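Local coordinates for B-agarase (Saccharophagus degradans, PDB 4BQ2), which hydrolyses agarose as a family 50 exo-beta-agarase, probably working from the chain end, at residues F462-A466 / Y582-V586. Numbering follows the deposited sequence.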
ATOM      1  N   PHE A 462       5.838   0.426 -26.854  1.00 19.03           N
ATOM      2  CA  PHE A 462       5.027   0.026 -25.708  1.00 17.87           C
ATOM      3  C   PHE A 462       4.308  -1.317 -25.992  1.00 19.15           C
ATOM      4  O   PHE A 462       4.358  -2.254 -25.180  1.00 18.49           O
ATOM      5  CB  PHE A 462       4.032   1.117 -25.251  1.00 17.43           C
ATOM      6  CG  PHE A 462       3.139   0.655 -24.105  1.00 17.00           C
ATOM      7  CD1 PHE A 462       3.659   0.475 -22.821  1.00 16.38           C
ATOM      8  CD2 PHE A 462       1.800   0.340 -24.329  1.00 16.75           C
ATOM      9  CE1 PHE A 462       2.857   0.024 -21.778  1.00 16.58           C
ATOM     10  CE2 PHE A 462       0.985  -0.108 -23.277  1.00 15.70           C
ATOM     11  CZ  PHE A 462       1.518  -0.272 -22.011  1.00 15.68           C
ATOM     12  N   LYS A 463       3.659  -1.423 -27.151  1.00 19.23           N
ATOM     13  CA  LYS A 463       3.001  -2.677 -27.510  1.00 18.39           C
ATOM     14  C   LYS A 463       3.989  -3.846 -27.629  1.00 18.20           C
ATOM     15  O   LYS A 463       3.705  -4.983 -27.192  1.00 16.57           O
ATOM     16  CB  LYS A 463       2.211  -2.517 -28.822  1.00 19.66           C
ATOM     17  CG  LYS A 463       1.603  -3.832 -29.327  1.00 20.16           C
ATOM     18  CD  LYS A 463       0.574  -3.574 -30.432  1.00 23.06           C
ATOM     19  CE  LYS A 463       0.120  -4.861 -31.096  1.00 26.26           C
ATOM     20  NZ  LYS A 463      -0.953  -4.586 -32.104  1.00 28.89           N
ATOM     21  N   VAL A 464       5.151  -3.584 -28.228  1.00 18.73           N
ATOM     22  CA  VAL A 464       6.224  -4.602 -28.271  1.00 18.37           C
ATOM     23  C   VAL A 464       6.505  -5.168 -26.857  1.00 18.34           C
ATOM     24  O   VAL A 464       6.574  -6.387 -26.648  1.00 15.62           O
ATOM     25  CB  VAL A 464       7.520  -4.030 -28.936  1.00 20.10           C
ATOM     26  CG1 VAL A 464       8.687  -5.032 -28.889  1.00 21.00           C
ATOM     27  CG2 VAL A 464       7.230  -3.632 -30.378  1.00 19.36           C
ATOM     28  N   ARG A 465       6.634  -4.280 -25.882  1.00 17.00           N
ATOM     29  CA  ARG A 465       6.999  -4.689 -24.554  1.00 16.83           C
ATOM     30  C   ARG A 465       5.818  -5.358 -23.843  1.00 16.17           C
ATOM     31  O   ARG A 465       6.029  -6.319 -23.079  1.00 17.57           O
ATOM     32  CB  ARG A 465       7.570  -3.484 -23.772  1.00 17.87           C
ATOM     33  CG  ARG A 465       8.975  -3.045 -24.228  1.00 18.49           C
ATOM     34  CD  ARG A 465       9.958  -4.223 -24.223  1.00 19.40           C
ATOM     35  NE  ARG A 465      10.165  -4.672 -22.849  1.00 20.15           N
ATOM     36  CZ  ARG A 465      10.864  -5.744 -22.479  1.00 22.89           C
ATOM     37  NH1 ARG A 465      11.435  -6.547 -23.376  1.00 22.16           N
ATOM     38  NH2 ARG A 465      10.986  -6.013 -21.183  1.00 23.95           N
ATOM     39  N   ALA A 466       4.588  -4.904 -24.131  1.00 15.37           N
ATOM     40  CA  ALA A 466       3.383  -5.513 -23.526  1.00 16.55           C
ATOM     41  C   ALA A 466       3.273  -6.955 -24.035  1.00 15.71           C
ATOM     42  O   ALA A 466       2.953  -7.835 -23.266  1.00 15.11           O
ATOM     43  CB  ALA A 466       2.110  -4.734 -23.860  1.00 15.29           C
ATOM     44  N   TYR A 582      -4.058   2.462 -23.402  1.00 16.90           N
ATOM     45  CA  TYR A 582      -3.318   1.647 -22.437  1.00 16.34           C
ATOM     46  C   TYR A 582      -3.994   0.264 -22.313  1.00 17.01           C
ATOM     47  O   TYR A 582      -3.345  -0.789 -22.516  1.00 16.40           O
ATOM     48  CB  TYR A 582      -3.229   2.325 -21.050  1.00 16.86           C
ATOM     49  CG  TYR A 582      -2.631   1.381 -20.019  1.00 16.45           C
ATOM     50  CD1 TYR A 582      -1.241   1.234 -19.888  1.00 17.37           C
ATOM     51  CD2 TYR A 582      -3.453   0.594 -19.214  1.00 16.75           C
ATOM     52  CE1 TYR A 582      -0.704   0.340 -18.957  1.00 17.31           C
ATOM     53  CE2 TYR A 582      -2.927  -0.316 -18.315  1.00 17.21           C
ATOM     54  CZ  TYR A 582      -1.557  -0.439 -18.192  1.00 17.23           C
ATOM     55  OH  TYR A 582      -1.075  -1.337 -17.278  1.00 17.14           O
ATOM     56  N   PHE A 583      -5.297   0.267 -22.001  1.00 16.94           N
ATOM     57  CA  PHE A 583      -6.031  -0.987 -21.749  1.00 17.98           C
ATOM     58  C   PHE A 583      -6.265  -1.835 -22.982  1.00 19.56           C
ATOM     59  O   PHE A 583      -6.223  -3.064 -22.884  1.00 21.06           O
ATOM     60  CB  PHE A 583      -7.344  -0.742 -20.984  1.00 17.10           C
ATOM     61  CG  PHE A 583      -7.132  -0.371 -19.556  1.00 17.80           C
ATOM     62  CD1 PHE A 583      -6.649  -1.320 -18.657  1.00 18.06           C
ATOM     63  CD2 PHE A 583      -7.338   0.944 -19.106  1.00 17.38           C
ATOM     64  CE1 PHE A 583      -6.380  -0.975 -17.342  1.00 16.66           C
ATOM     65  CE2 PHE A 583      -7.096   1.288 -17.767  1.00 17.65           C
ATOM     66  CZ  PHE A 583      -6.629   0.319 -16.887  1.00 16.55           C
ATOM     67  N   LYS A 584      -6.438  -1.177 -24.132  1.00 20.59           N
ATOM     68  CA  LYS A 584      -6.525  -1.838 -25.444  1.00 21.02           C
ATOM     69  C   LYS A 584      -5.261  -2.645 -25.709  1.00 20.65           C
ATOM     70  O   LYS A 584      -5.323  -3.855 -26.013  1.00 19.47           O
ATOM     71  CB  LYS A 584      -6.767  -0.840 -26.585  1.00 21.98           C
ATOM     72  CG  LYS A 584      -7.093  -1.515 -27.929  1.00 25.55           C
ATOM     73  CD  LYS A 584      -7.297  -0.506 -29.055  1.00 25.97           C
ATOM     74  CE  LYS A 584      -7.458  -1.194 -30.404  1.00 29.43           C
ATOM     75  NZ  LYS A 584      -7.055  -0.301 -31.548  1.00 25.67           N
ATOM     76  N   VAL A 585      -4.113  -2.001 -25.563  1.00 19.29           N
ATOM     77  CA  VAL A 585      -2.840  -2.670 -25.852  1.00 18.20           C
ATOM     78  C   VAL A 585      -2.570  -3.803 -24.867  1.00 17.15           C
ATOM     79  O   VAL A 585      -2.168  -4.902 -25.276  1.00 14.93           O
ATOM     80  CB  VAL A 585      -1.655  -1.682 -25.871  1.00 18.60           C
ATOM     81  CG1 VAL A 585      -0.321  -2.414 -25.864  1.00 19.73           C
ATOM     82  CG2 VAL A 585      -1.741  -0.813 -27.097  1.00 17.71           C
ATOM     83  N   VAL A 586      -2.793  -3.548 -23.585  1.00 16.74           N
ATOM     84  CA  VAL A 586      -2.518  -4.593 -22.587  1.00 16.94           C
ATOM     85  C   VAL A 586      -3.461  -5.784 -22.737  1.00 16.75           C
ATOM     86  O   VAL A 586      -3.010  -6.955 -22.726  1.00 15.32           O
ATOM     87  CB  VAL A 586      -2.530  -4.061 -21.151  1.00 17.18           C
ATOM     88  CG1 VAL A 586      -2.506  -5.209 -20.134  1.00 16.84           C
ATOM     89  CG2 VAL A 586      -1.320  -3.170 -20.916  1.00 17.55           C
TER
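Val585 meets Phe462, Lys463 and Ala466 through CG1, a compact example of one methyl packed against three residues of the facing helix. Segments 462-466 and 582-586, on helices 460-477 and 565-593, have axes 10.0 Å apart at their closest, crossing at -44°. Phe462 can be followed outward from CB, which points toward the opposite helix. With CG anti to the backbone N (chi1 177°), the ring is carried toward helix 565-593. Phe462 CD2 and CE2 approach Val585 CG1 obliquely, CE2 to Val585 CG1 at 3.7 Å. At the far end Phe462 CZ is 3.8 Å from both Tyr582 CD1 and Tyr582 CE1, and touches Val586 CG2 more loosely. The two aromatic planes are inclined at 34°, neither parallel nor perpendicular. The same methyl, Val585 CG1, also lies 3.7 Å from Lys463 CA and 3.9 Å from Ala466 CB, while the extended Lys463 chain leads its ammonium away. Phe441 packs edge-to-face with Phe462, and Tyr582 sends its hydroxyl to a hydrogen bond with Asp489. The cross-helix chemistry is therefore apolar: van der Waals packing of largely buried side chains joins two helices of a region partly resembling beta-galactosidases, with the polar tips turned to other partners or outward.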